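Side-chain contacts in hydrolase, haloacid dehalogenase-like family (Porphyromonas gingivalis, PDB 2I6X), which is probably a hydrolase of the haloacid dehalogenase superfamily, although its substrate is not established: residues Gly47-Leu52 with Glu60-Glu65; Leu74-Val79 with Asn114-Asp119; Arg27-Ala30 with Ile36-Met39; Val9-Gly14 with Lys148-Glu153. One frame throughout, in Å; residues are numbered along the deposited sequence. Where two conformers were deposited one is given.

Contacts 1, 2 and 3 lie in or against the helical region between strands 7-10 and 106-111, whereas contact 4 sits at the strand ends of the parallel sheet, its centre about 6 Å from that of the chain. Contacts 1 and 3 join consecutive helices with apolar side chains and touch chiefly through Phe49. Contact 2 reaches from helix 76-83 to helix 115-121, after strand 106-111, and combines a largely apolar part around buried Tyr116 and Val79 with an exposed hydrogen bond. Contact 3 likewise grades from a buried phenylalanine-isoleucine pair to a solvent-bridged ion pair. Contact 4 covers least surface; both touching residues are buried, yet its chemistry is purely polar.

Contact 1: Gly47-Leu52 with Glu60-Glu65; sequences GLFLDL and EEFRTE
Phe62 turns its CG anti to the backbone N (chi1 159°), which carries its ring across to helix 48-54, where Leu52 covers a face and Phe49 meets the edge. Phe49 has CG anti to the carbonyl carbon; although its CB leaves the helix away from residues 60-65, the ring presents a face to Phe62. The pair is T-shaped: the planes meet at 74°, the centroids lie 4.9 Å apart, and Phe62 CZ stands 3.4 Å from Phe49 CE1, over the rim of the Phe49 ring. On the covered face of Phe62, Leu52 CD2 makes a CH-pi contact 3.9 Å from the ring centroid. At the ring edge, Leu48 O lies 3.3 Å from Phe62 CD1, and that carbonyl already accepts the helical bond from Leu52 N. Leu48 spreads its two methyls over two partners, CD1 against Phe62 CE1 and CD2 3.6 Å from Glu65 CB. Glu65 contributes just its aliphatic base, because its chain bends away and its carboxylate pairs with Arg68. The segment axes are nearly antiparallel, at 166° and 9.7 Å, a helical hairpin consistent with the C1 cap of the HAD fold. Phe49 also packs on helix 36-39, Phe62 touches Val79 of helix 76-83, and Tyr116 of helix 115-121 meets both Leu52 and Phe62.

Contact 2: Leu74-Val79 with Asn114-Asp119; sequences LTYQQV and NPYVLD
Tyr76 donates its hydroxyl proton to Asp119, with OH 2.5 Å from OD2. The bond uses the anti lone pair of OD2, away from the other carboxylate oxygen. OD2 sits at the edge of the Tyr76 ring, near its plane, and the carboxylate is turned 27° from the ring. Tyr76 also offers a ring face to Tyr116, whose CE1 stands 3.5 Å from Tyr76 CE1, toward the rim. With 47° between the planes and 5.0 Å between centroids, the pair is neither a stack nor a T-shape; the side chains slide past one another in opposite directions. Farther along Tyr116, Val79 CG1 packs 3.5 Å from the Tyr116 OH, which has a weak hydrogen bond to Glu59. The reach of Tyr76 follows from CG lying anti to the backbone N (chi1 180°), since its CB does not itself head for the other segment.

In the next shell, both helix starts are capped. Thr75 and Gln78 form a capping box: Gln78 N donates to Thr75 OG1 at 3.1 Å, and Thr75 N to Gln78 OE1 at 2.9 Å. Asn114 is the N-cap of the other helix, its OD1 accepting from Val117 N at 3.0 Å, with the donor above the carbonyl plane. Tyr80 and Leu83 of helix 76-83 also pack against Tyr116.

The chemistry thus changes from apolar around Val79 and Tyr116 to polar at exposed Asp119, where a phenol donating to the carboxylate would be expected to favour its ionised form.

Contact 3: Arg27-Ala30 with Ile36-Met39; sequences RFKA and IEEM
Ile36 packs against Phe28 along its whole branch, beginning at CB, which lies 3.8 Å from Phe28 CB. Next comes CG1, set anti to the backbone N (chi1 -176°) and thereby aimed at the base of the phenylalanine: CG1 and Phe28 CB are 3.6 Å apart. The other branch, CG2, takes a different partner as well, meeting Lys29 CG at 4.0 Å. At the tip, CD1 rises over one face of the Phe28 ring, 3.9 Å from its centroid and 24° off the normal, a CH-pi contact displaced toward the CG and CD2 side of the ring. The two side chains cross at about a right angle.

These residues lie on two consecutive helices, 21-30 and 36-39, packed across a five-residue connection without regular structure. Both belong to the helices inserted between strand 7-10, the first of the parallel sheet, and strand 106-111, a position consistent with the helical C1 cap of the HAD fold. Phe28 continues inward to Ala82 and Leu83 of helix 76-83, and Ile36 to Phe49 of helix 48-54.

Toward solvent, the extended chain of Lys29 runs past Ile36 and brings NZ to 4.0 Å from Glu37 OE2, a long salt bridge. A water closes the triangle: it donates to Glu37 OE2 at 2.9 Å, while its bond from Lys29 NZ, at 3.4 Å, is weak.

Contact 4: Val9-Gly14 with Lys148-Glu153; sequences VFDLGG and KYKPNE
Lys150 brings its ammonium over the carboxylate of Asp11, with NZ 3.4 Å from both OD1 and CG of that aspartate and 3.7 Å from OD2. Such near-equal distances place NZ above the carboxylate plane, not at its edge; the pair is a salt bridge without a direct hydrogen bond. A water molecule supplies the hydrogen-bonded route, accepting from Lys150 NZ at 2.9 Å and donating to Asp11 OD1 at 2.8 Å. The lysine chain turns about CG-CD (chi3 -75°) and then runs straight to NZ, which gains further partners in Asp174, through a salt bridge, and the carbonyl of Leu110.

Asp11 directly follows strand 7-10, the central strand of the five-stranded parallel sheet, and its place in the sequence Asp-Leu-Gly-Gly matches the first signature motif of the haloacid dehalogenase fold, where the first aspartate is the usual nucleophile. Gly13 stands where many relatives have a second aspartate. Lys150 matches the lysine of the third motif, and Asp174 and Asp175 the acidic fourth. The geometry is consistent with the active site of this family, although the roles are inferred from relatives.

With CG anti to its own N (chi1 -167°) and CB pointing toward residues 148-153, Asp11 presents a carboxylate face to Lys150 NZ; OD1 also takes a weak bond from Leu12 N, at an N-H...O angle of 139°. On the lysine side, the peptide bond before Pro151 is cis, Asn152 N bonds to Tyr149 O at 3.1 Å across the turn, and Lys150 O accepts from Asn112. Asn179 and Ile155, from two following helices, touch the Lys150 side chain.

Contact 1: Gly47-Leu52 with Glu60-Glu65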
loop_
_atom_site.group_PDB
_atom_site.type_symbol
_atom_site.label_atom_id
_atom_site.label_comp_id
_atom_site.label_asym_id
_atom_site.label_seq_id
_atom_site.Cartn_x
_atom_site.Cartn_y
_atom_site.Cartn_z
ATOM N N GLY A 47 -1.691 -15.566 -10.331
ATOM C CA GLY A 47 -1.222 -15.997 -9.017
ATOM C C GLY A 47 -2.215 -15.727 -7.908
ATOM O O GLY A 47 -2.969 -14.758 -7.959
ATOM N N LEU A 48 -2.227 -16.579 -6.893
ATOM C CA LEU A 48 -3.184 -16.360 -5.816
ATOM C C LEU A 48 -2.839 -15.230 -4.858
ATOM O O LEU A 48 -3.749 -14.686 -4.249
ATOM C CB LEU A 48 -3.639 -17.642 -5.088
ATOM C CG LEU A 48 -2.766 -18.860 -4.814
ATOM C CD1 LEU A 48 -1.778 -18.551 -3.730
ATOM C CD2 LEU A 48 -3.608 -20.068 -4.429
ATOM N N PHE A 49 -1.566 -14.847 -4.746
ATOM C CA PHE A 49 -1.261 -13.607 -4.047
ATOM C C PHE A 49 -1.844 -12.386 -4.761
ATOM O O PHE A 49 -2.265 -11.445 -4.107
ATOM C CB PHE A 49 0.236 -13.459 -3.751
ATOM C CG PHE A 49 0.672 -14.279 -2.575
ATOM C CD1 PHE A 49 0.616 -13.761 -1.287
ATOM C CD2 PHE A 49 1.073 -15.597 -2.753
ATOM C CE1 PHE A 49 0.988 -14.538 -0.209
ATOM C CE2 PHE A 49 1.443 -16.373 -1.684
ATOM C CZ PHE A 49 1.403 -15.854 -0.410
ATOM N N LEU A 50 -1.899 -12.418 -6.093
ATOM C CA LEU A 50 -2.576 -11.357 -6.828
ATOM C C LEU A 50 -4.080 -11.395 -6.602
ATOM O O LEU A 50 -4.725 -10.350 -6.563
ATOM C CB LEU A 50 -2.266 -11.372 -8.337
ATOM C CG LEU A 50 -3.076 -10.334 -9.143
ATOM C CD1 LEU A 50 -2.694 -8.899 -8.728
ATOM C CD2 LEU A 50 -2.998 -10.512 -10.667
ATOM N N ASP A 51 -4.637 -12.594 -6.479
ATOM C CA ASP A 51 -6.068 -12.752 -6.215
ATOM C C ASP A 51 -6.383 -12.148 -4.846
ATOM O O ASP A 51 -7.463 -11.592 -4.636
ATOM C CB ASP A 51 -6.475 -14.231 -6.263
ATOM C CG ASP A 51 -6.425 -14.814 -7.671
ATOM O OD1 ASP A 51 -6.325 -14.040 -8.655
ATOM O OD2 ASP A 51 -6.493 -16.061 -7.802
ATOM N N LEU A 52 -5.421 -12.248 -3.937
ATOM C CA LEU A 52 -5.546 -11.673 -2.614
ATOM C C LEU A 52 -5.544 -10.120 -2.608
ATOM O O LEU A 52 -6.373 -9.533 -1.904
ATOM C CB LEU A 52 -4.466 -12.235 -1.667
ATOM C CG LEU A 52 -4.373 -11.664 -0.239
ATOM C CD1 LEU A 52 -5.563 -12.095 0.621
ATOM C CD2 LEU A 52 -3.058 -12.045 0.413
ATOM N N GLU A 60 -10.539 -15.759 3.208
ATOM C CA GLU A 60 -10.922 -17.167 3.401
ATOM C C GLU A 60 -10.633 -18.031 2.186
ATOM O O GLU A 60 -10.124 -19.153 2.323
ATOM C CB GLU A 60 -12.410 -17.274 3.782
ATOM C CG GLU A 60 -13.046 -18.674 3.632
ATOM C CD GLU A 60 -13.305 -19.407 4.953
ATOM O OE1 GLU A 60 -14.178 -20.307 4.949
ATOM O OE2 GLU A 60 -12.650 -19.098 5.977
ATOM N N GLU A 61 -10.976 -17.511 1.007
ATOM C CA GLU A 61 -10.756 -18.211 -0.252
ATOM C C GLU A 61 -9.271 -18.409 -0.594
ATOM O O GLU A 61 -8.875 -19.496 -1.023
ATOM C CB GLU A 61 -11.485 -17.503 -1.400
ATOM C CG GLU A 61 -13.001 -17.661 -1.371
ATOM C CD GLU A 61 -13.679 -16.891 -2.490
ATOM O OE1 GLU A 61 -13.320 -15.711 -2.715
ATOM O OE2 GLU A 61 -14.570 -17.466 -3.154
ATOM N N PHE A 62 -8.463 -17.371 -0.379
ATOM C CA PHE A 62 -7.020 -17.418 -0.624
ATOM C C PHE A 62 -6.306 -18.435 0.275
ATOM O O PHE A 62 -5.406 -19.160 -0.168
ATOM C CB PHE A 62 -6.429 -16.014 -0.449
ATOM C CG PHE A 62 -4.944 -15.984 -0.183
ATOM C CD1 PHE A 62 -4.028 -15.954 -1.247
ATOM C CD2 PHE A 62 -4.459 -15.928 1.144
ATOM C CE1 PHE A 62 -2.634 -15.891 -1.005
ATOM C CE2 PHE A 62 -3.060 -15.876 1.417
ATOM C CZ PHE A 62 -2.141 -15.839 0.340
ATOM N N ARG A 63 -6.720 -18.498 1.532
ATOM C CA ARG A 63 -6.085 -19.379 2.478
ATOM C C ARG A 63 -6.458 -20.839 2.217
ATOM O O ARG A 63 -5.612 -21.734 2.318
ATOM C CB ARG A 63 -6.448 -18.946 3.897
ATOM C CG ARG A 63 -5.622 -19.598 4.974
ATOM C CD ARG A 63 -5.773 -18.878 6.303
ATOM N NE ARG A 63 -7.029 -18.135 6.421
ATOM C CZ ARG A 63 -8.176 -18.659 6.835
ATOM N NH1 ARG A 63 -8.225 -19.945 7.153
ATOM N NH2 ARG A 63 -9.275 -17.907 6.899
ATOM N N THR A 64 -7.722 -21.063 1.868
ATOM C CA THR A 64 -8.196 -22.366 1.457
ATOM C C THR A 64 -7.367 -22.860 0.272
ATOM O O THR A 64 -6.862 -23.989 0.283
ATOM C CB THR A 64 -9.701 -22.326 1.082
ATOM O OG1 THR A 64 -10.465 -21.916 2.221
ATOM C CG2 THR A 64 -10.203 -23.715 0.625
ATOM N N GLU A 65 -7.221 -22.018 -0.750
ATOM C CA GLU A 65 -6.439 -22.410 -1.920
ATOM C C GLU A 65 -4.953 -22.587 -1.615
ATOM O O GLU A 65 -4.319 -23.480 -2.171
ATOM C CB GLU A 65 -6.650 -21.444 -3.096
ATOM C CG GLU A 65 -8.064 -21.414 -3.616
ATOM C CD GLU A 65 -8.576 -22.799 -3.910
ATOM O OE1 GLU A 65 -9.334 -23.351 -3.072
ATOM O OE2 GLU A 65 -8.196 -23.351 -4.966
#

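Contact 2: Leu74-Val79 with Asn114-Asp119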
loop_
_atom_site.group_PDB
_atom_site.type_symbol
_atom_site.label_atom_id
_atom_site.label_comp_id
_atom_site.label_asym_id
_atom_site.label_seq_id
_atom_site.Cartn_x
_atom_site.Cartn_y
_atom_site.Cartn_z
ATOM N N LEU A 74 -3.502 -24.009 6.795
ATOM C CA LEU A 74 -3.037 -22.765 7.388
ATOM C C LEU A 74 -4.224 -21.998 7.928
ATOM O O LEU A 74 -5.280 -21.930 7.301
ATOM C CB LEU A 74 -2.285 -21.902 6.360
ATOM C CG LEU A 74 -1.174 -22.649 5.609
ATOM C CD1 LEU A 74 -0.726 -21.889 4.389
ATOM C CD2 LEU A 74 0.014 -22.975 6.529
ATOM N N THR A 75 -4.015 -21.409 9.089
ATOM C CA THR A 75 -4.995 -20.591 9.776
ATOM C C THR A 75 -4.810 -19.117 9.393
ATOM O O THR A 75 -3.748 -18.710 8.880
ATOM C CB THR A 75 -4.797 -20.727 11.316
ATOM O OG1 THR A 75 -3.564 -20.097 11.686
ATOM C CG2 THR A 75 -4.723 -22.161 11.712
ATOM N N TYR A 76 -5.844 -18.317 9.642
ATOM C CA TYR A 76 -5.737 -16.882 9.521
ATOM C C TYR A 76 -4.450 -16.361 10.194
ATOM O O TYR A 76 -3.646 -15.647 9.563
ATOM C CB TYR A 76 -6.966 -16.196 10.136
ATOM C CG TYR A 76 -6.890 -14.696 10.038
ATOM C CD1 TYR A 76 -7.472 -14.010 8.957
ATOM C CD2 TYR A 76 -6.209 -13.954 10.997
ATOM C CE1 TYR A 76 -7.394 -12.603 8.861
ATOM C CE2 TYR A 76 -6.111 -12.572 10.905
ATOM C CZ TYR A 76 -6.703 -11.911 9.841
ATOM O OH TYR A 76 -6.597 -10.552 9.780
ATOM N N GLN A 77 -4.269 -16.747 11.461
ATOM C CA GLN A 77 -3.222 -16.230 12.317
ATOM C C GLN A 77 -1.845 -16.530 11.741
ATOM O O GLN A 77 -0.962 -15.683 11.754
ATOM C CB GLN A 77 -3.401 -16.783 13.745
ATOM C CG GLN A 77 -2.467 -16.212 14.780
ATOM C CD GLN A 77 -1.157 -16.985 14.840
ATOM O OE1 GLN A 77 -1.155 -18.227 14.762
ATOM N NE2 GLN A 77 -0.035 -16.265 14.974
ATOM N N GLN A 78 -1.675 -17.729 11.205
ATOM C CA GLN A 78 -0.406 -18.135 10.579
ATOM C C GLN A 78 -0.013 -17.312 9.380
ATOM O O GLN A 78 1.158 -16.992 9.214
ATOM C CB GLN A 78 -0.453 -19.601 10.165
ATOM C CG GLN A 78 -0.276 -20.564 11.311
ATOM C CD GLN A 78 -0.468 -22.012 10.858
ATOM O OE1 GLN A 78 -1.443 -22.345 10.174
ATOM N NE2 GLN A 78 0.463 -22.872 11.237
ATOM N N VAL A 79 -0.985 -16.989 8.530
ATOM C CA VAL A 79 -0.695 -16.279 7.293
ATOM C C VAL A 79 -0.527 -14.823 7.613
ATOM O O VAL A 79 0.390 -14.168 7.109
ATOM C CB VAL A 79 -1.819 -16.473 6.206
ATOM C CG1 VAL A 79 -1.535 -15.612 4.960
ATOM C CG2 VAL A 79 -1.941 -17.935 5.834
ATOM N N ASN A 114 -3.518 -6.138 1.195
ATOM C CA ASN A 114 -4.318 -7.309 1.399
ATOM C C ASN A 114 -5.137 -7.067 2.667
ATOM O O ASN A 114 -4.845 -6.135 3.394
ATOM C CB ASN A 114 -3.396 -8.499 1.507
ATOM C CG ASN A 114 -2.389 -8.337 2.601
ATOM O OD1 ASN A 114 -2.718 -8.456 3.797
ATOM N ND2 ASN A 114 -1.155 -8.050 2.223
ATOM N N PRO A 115 -6.195 -7.871 2.907
ATOM C CA PRO A 115 -7.023 -7.755 4.128
ATOM C C PRO A 115 -6.291 -7.821 5.480
ATOM O O PRO A 115 -6.778 -7.227 6.445
ATOM C CB PRO A 115 -7.974 -8.950 4.022
ATOM C CG PRO A 115 -8.013 -9.262 2.626
ATOM C CD PRO A 115 -6.704 -8.910 2.006
ATOM N N TYR A 116 -5.181 -8.566 5.552
ATOM C CA TYR A 116 -4.404 -8.728 6.785
ATOM C C TYR A 116 -3.775 -7.398 7.187
ATOM O O TYR A 116 -3.916 -6.961 8.328
ATOM C CB TYR A 116 -3.295 -9.778 6.634
ATOM C CG TYR A 116 -3.754 -11.135 6.161
ATOM C CD1 TYR A 116 -4.353 -12.042 7.042
ATOM C CD2 TYR A 116 -3.590 -11.521 4.823
ATOM C CE1 TYR A 116 -4.777 -13.289 6.596
ATOM C CE2 TYR A 116 -4.008 -12.762 4.383
ATOM C CZ TYR A 116 -4.597 -13.640 5.266
ATOM O OH TYR A 116 -5.001 -14.868 4.814
ATOM N N VAL A 117 -3.088 -6.757 6.248
ATOM C CA VAL A 117 -2.441 -5.483 6.532
ATOM C C VAL A 117 -3.508 -4.448 6.897
ATOM O O VAL A 117 -3.336 -3.658 7.815
ATOM C CB VAL A 117 -1.529 -5.026 5.352
ATOM C CG1 VAL A 117 -0.992 -3.603 5.570
ATOM C CG2 VAL A 117 -0.360 -5.987 5.220
ATOM N N LEU A 118 -4.630 -4.503 6.194
ATOM C CA LEU A 118 -5.751 -3.632 6.480
ATOM C C LEU A 118 -6.355 -3.871 7.862
ATOM O O LEU A 118 -6.705 -2.901 8.539
ATOM C CB LEU A 118 -6.813 -3.755 5.396
ATOM C CG LEU A 118 -6.558 -2.949 4.128
ATOM C CD1 LEU A 118 -7.776 -3.086 3.205
ATOM C CD2 LEU A 118 -6.256 -1.475 4.468
ATOM N N ASP A 119 -6.473 -5.134 8.282
ATOM C CA ASP A 119 -6.865 -5.432 9.644
ATOM C C ASP A 119 -5.894 -4.757 10.644
ATOM O O ASP A 119 -6.333 -4.172 11.644
ATOM C CB ASP A 119 -6.987 -6.951 9.884
ATOM C CG ASP A 119 -8.238 -7.591 9.190
ATOM O OD1 ASP A 119 -9.081 -6.869 8.591
ATOM O OD2 ASP A 119 -8.381 -8.848 9.223
#

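Contact 3: Arg27-Ala30 with Ile36-Met39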
loop_
_atom_site.group_PDB
_atom_site.type_symbol
_atom_site.label_atom_id
_atom_site.label_comp_id
_atom_site.label_asym_id
_atom_site.label_seq_id
_atom_site.Cartn_x
_atom_site.Cartn_y
_atom_site.Cartn_z
ATOM N N ARG A 27 9.247 -16.438 7.122
ATOM C CA ARG A 27 8.064 -16.875 7.867
ATOM C C ARG A 27 7.168 -17.817 7.037
ATOM O O ARG A 27 6.708 -18.869 7.533
ATOM C CB ARG A 27 7.283 -15.665 8.398
ATOM C CG ARG A 27 8.047 -14.805 9.403
ATOM C CD ARG A 27 7.169 -13.686 9.955
ATOM N NE ARG A 27 7.938 -12.756 10.773
ATOM C CZ ARG A 27 7.424 -11.819 11.582
ATOM N NH1 ARG A 27 6.100 -11.650 11.709
ATOM N NH2 ARG A 27 8.252 -11.046 12.284
ATOM N N PHE A 28 6.975 -17.476 5.758
ATOM C CA PHE A 28 6.233 -18.357 4.846
ATOM C C PHE A 28 6.842 -19.746 4.681
ATOM O O PHE A 28 6.119 -20.742 4.668
ATOM C CB PHE A 28 5.987 -17.696 3.494
ATOM C CG PHE A 28 4.765 -16.840 3.469
ATOM C CD1 PHE A 28 3.508 -17.399 3.695
ATOM C CD2 PHE A 28 4.864 -15.460 3.231
ATOM C CE1 PHE A 28 2.357 -16.597 3.680
ATOM C CE2 PHE A 28 3.726 -14.634 3.211
ATOM C CZ PHE A 28 2.466 -15.205 3.429
ATOM N N LYS A 29 8.163 -19.809 4.556
ATOM C CA LYS A 29 8.866 -21.078 4.510
ATOM C C LYS A 29 8.603 -21.891 5.780
ATOM O O LYS A 29 8.312 -23.087 5.707
ATOM C CB LYS A 29 10.368 -20.850 4.318
ATOM C CG LYS A 29 10.736 -20.490 2.908
ATOM C CD LYS A 29 12.215 -20.241 2.735
ATOM C CE LYS A 29 12.483 -19.874 1.290
ATOM N NZ LYS A 29 13.776 -19.171 1.125
ATOM N N ALA A 30 8.699 -21.237 6.940
ATOM C CA ALA A 30 8.498 -21.926 8.215
ATOM C C ALA A 30 7.083 -22.523 8.393
ATOM O O ALA A 30 6.920 -23.481 9.139
ATOM C CB ALA A 30 8.900 -21.037 9.401
ATOM N N ILE A 36 7.382 -20.032 -1.986
ATOM C CA ILE A 36 6.920 -18.667 -1.703
ATOM C C ILE A 36 7.621 -17.575 -2.509
ATOM O O ILE A 36 6.978 -16.621 -2.948
ATOM C CB ILE A 36 6.961 -18.296 -0.178
ATOM C CG1 ILE A 36 6.380 -16.891 0.045
ATOM C CG2 ILE A 36 8.368 -18.442 0.425
ATOM C CD1 ILE A 36 4.861 -16.797 -0.206
ATOM N N GLU A 37 8.930 -17.715 -2.679
ATOM C CA GLU A 37 9.736 -16.681 -3.303
ATOM C C GLU A 37 9.278 -16.445 -4.746
ATOM O O GLU A 37 9.159 -15.302 -5.194
ATOM C CB GLU A 37 11.207 -17.067 -3.222
ATOM C CG GLU A 37 12.172 -16.025 -3.744
ATOM C CD GLU A 37 13.508 -16.060 -3.020
ATOM O OE1 GLU A 37 14.496 -15.541 -3.597
ATOM O OE2 GLU A 37 13.564 -16.602 -1.882
ATOM N N GLU A 38 8.978 -17.523 -5.455
ATOM C CA GLU A 38 8.446 -17.376 -6.797
ATOM C C GLU A 38 6.969 -16.946 -6.804
ATOM O O GLU A 38 6.534 -16.246 -7.722
ATOM C CB GLU A 38 8.730 -18.617 -7.671
ATOM C CG GLU A 38 7.526 -19.487 -8.034
ATOM C CD GLU A 38 7.913 -20.934 -8.243
ATOM O OE1 GLU A 38 7.952 -21.395 -9.409
ATOM O OE2 GLU A 38 8.195 -21.605 -7.227
HETATM N N MSE A 39 6.215 -17.370 -5.786
HETATM C CA MSE A 39 4.808 -16.973 -5.637
HETATM C C MSE A 39 4.682 -15.465 -5.428
HETATM O O MSE A 39 3.725 -14.849 -5.897
HETATM C CB MSE A 39 4.115 -17.732 -4.492
HETATM C CG MSE A 39 3.670 -19.171 -4.834
HETATM SE SE MSE A 39 2.076 -19.819 -3.845
HETATM C CE MSE A 39 2.680 -19.475 -2.042
HETATM O O HOH W 1 13.213 -19.472 -2.206
#

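Contact 4: Val9-Gly14 with Lys148-Glu153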
loop_
_atom_site.group_PDB
_atom_site.type_symbol
_atom_site.label_atom_id
_atom_site.label_comp_id
_atom_site.label_asym_id
_atom_site.label_seq_id
_atom_site.Cartn_x
_atom_site.Cartn_y
_atom_site.Cartn_z
ATOM N N VAL A 9 -1.193 11.992 -2.976
ATOM C CA VAL A 9 -1.576 10.586 -2.887
ATOM C C VAL A 9 -0.333 9.808 -2.505
ATOM O O VAL A 9 0.716 9.986 -3.114
ATOM C CB VAL A 9 -2.091 10.042 -4.263
ATOM C CG1 VAL A 9 -2.409 8.530 -4.173
ATOM C CG2 VAL A 9 -3.308 10.815 -4.732
ATOM N N PHE A 10 -0.449 8.950 -1.495
ATOM C CA PHE A 10 0.673 8.170 -0.997
ATOM C C PHE A 10 0.411 6.702 -1.214
ATOM O O PHE A 10 -0.728 6.250 -1.067
ATOM C CB PHE A 10 0.813 8.384 0.514
ATOM C CG PHE A 10 1.151 9.786 0.907
ATOM C CD1 PHE A 10 2.475 10.154 1.161
ATOM C CD2 PHE A 10 0.154 10.740 1.052
ATOM C CE1 PHE A 10 2.794 11.458 1.530
ATOM C CE2 PHE A 10 0.469 12.036 1.403
ATOM C CZ PHE A 10 1.794 12.392 1.643
ATOM N N ASP A 11 1.453 5.935 -1.521
ATOM C CA ASP A 11 1.365 4.473 -1.303
ATOM C C ASP A 11 1.608 4.206 0.200
ATOM O O ASP A 11 2.076 5.074 0.922
ATOM C CB ASP A 11 2.410 3.756 -2.160
ATOM C CG ASP A 11 2.201 2.255 -2.251
ATOM O OD1 ASP A 11 1.146 1.699 -1.836
ATOM O OD2 ASP A 11 3.149 1.610 -2.752
ATOM N N LEU A 12 1.294 3.002 0.655
ATOM C CA LEU A 12 1.501 2.596 2.018
ATOM C C LEU A 12 2.849 1.873 2.113
ATOM O O LEU A 12 3.820 2.434 2.652
ATOM C CB LEU A 12 0.351 1.689 2.483
ATOM C CG LEU A 12 0.356 1.256 3.964
ATOM C CD1 LEU A 12 0.366 2.444 4.936
ATOM C CD2 LEU A 12 -0.842 0.350 4.220
ATOM N N GLY A 13 2.907 0.645 1.587
ATOM C CA GLY A 13 4.128 -0.135 1.552
ATOM C C GLY A 13 5.188 0.618 0.773
ATOM O O GLY A 13 4.906 1.152 -0.330
ATOM N N GLY A 14 6.401 0.677 1.332
ATOM C CA GLY A 14 7.526 1.310 0.642
ATOM C C GLY A 14 7.661 2.767 1.038
ATOM O O GLY A 14 8.683 3.186 1.590
ATOM N N LYS A 148 -9.510 -3.925 -7.897
ATOM C CA LYS A 148 -8.593 -3.449 -8.941
ATOM C C LYS A 148 -7.214 -3.267 -8.313
ATOM O O LYS A 148 -7.085 -3.250 -7.085
ATOM C CB LYS A 148 -9.041 -2.113 -9.566
ATOM C CG LYS A 148 -10.488 -2.000 -10.012
ATOM C CD LYS A 148 -10.795 -0.588 -10.446
ATOM C CE LYS A 148 -11.986 -0.550 -11.407
ATOM N NZ LYS A 148 -13.315 -0.409 -10.762
ATOM N N TYR A 149 -6.184 -3.124 -9.141
ATOM C CA TYR A 149 -4.820 -3.086 -8.622
ATOM C C TYR A 149 -3.957 -2.285 -9.534
ATOM O O TYR A 149 -4.126 -2.309 -10.733
ATOM C CB TYR A 149 -4.226 -4.509 -8.414
ATOM C CG TYR A 149 -4.277 -5.402 -9.647
ATOM C CD1 TYR A 149 -5.463 -6.107 -9.985
ATOM C CD2 TYR A 149 -3.164 -5.548 -10.483
ATOM C CE1 TYR A 149 -5.533 -6.923 -11.123
ATOM C CE2 TYR A 149 -3.236 -6.362 -11.644
ATOM C CZ TYR A 149 -4.421 -7.044 -11.942
ATOM O OH TYR A 149 -4.499 -7.856 -13.069
ATOM N N LYS A 150 -3.024 -1.566 -8.944
ATOM C CA LYS A 150 -1.954 -0.927 -9.686
ATOM C C LYS A 150 -1.085 -2.034 -10.287
ATOM O O LYS A 150 -0.933 -3.083 -9.680
ATOM C CB LYS A 150 -1.120 -0.079 -8.748
ATOM C CG LYS A 150 -1.884 1.045 -8.112
ATOM C CD LYS A 150 -0.981 1.908 -7.204
ATOM C CE LYS A 150 -0.688 1.176 -5.918
ATOM N NZ LYS A 150 0.257 1.938 -5.082
ATOM N N PRO A 151 -0.485 -1.779 -11.454
ATOM C CA PRO A 151 -0.475 -0.489 -12.163
ATOM C C PRO A 151 -1.564 -0.249 -13.219
ATOM O O PRO A 151 -1.392 0.591 -14.085
ATOM C CB PRO A 151 0.917 -0.484 -12.828
ATOM C CG PRO A 151 1.222 -1.973 -13.078
ATOM C CD PRO A 151 0.315 -2.794 -12.160
ATOM N N ASN A 152 -2.677 -0.966 -13.158
ATOM C CA ASN A 152 -3.742 -0.741 -14.132
ATOM C C ASN A 152 -4.296 0.655 -13.949
ATOM O O ASN A 152 -4.351 1.165 -12.819
ATOM C CB ASN A 152 -4.863 -1.751 -13.961
ATOM C CG ASN A 152 -4.414 -3.167 -14.210
ATOM O OD1 ASN A 152 -3.643 -3.411 -15.124
ATOM N ND2 ASN A 152 -4.897 -4.116 -13.394
ATOM N N GLU A 153 -4.698 1.259 -15.061
ATOM C CA GLU A 153 -5.336 2.575 -15.067
ATOM C C GLU A 153 -6.695 2.577 -14.378
ATOM O O GLU A 153 -7.052 3.569 -13.749
ATOM C CB GLU A 153 -5.457 3.129 -16.506
ATOM C CG GLU A 153 -4.116 3.509 -17.080
ATOM C CD GLU A 153 -4.151 4.024 -18.489
ATOM O OE1 GLU A 153 -5.248 4.260 -19.055
ATOM O OE2 GLU A 153 -3.046 4.222 -19.047
HETATM O O HOH W 2 0.890 -0.439 -3.635
#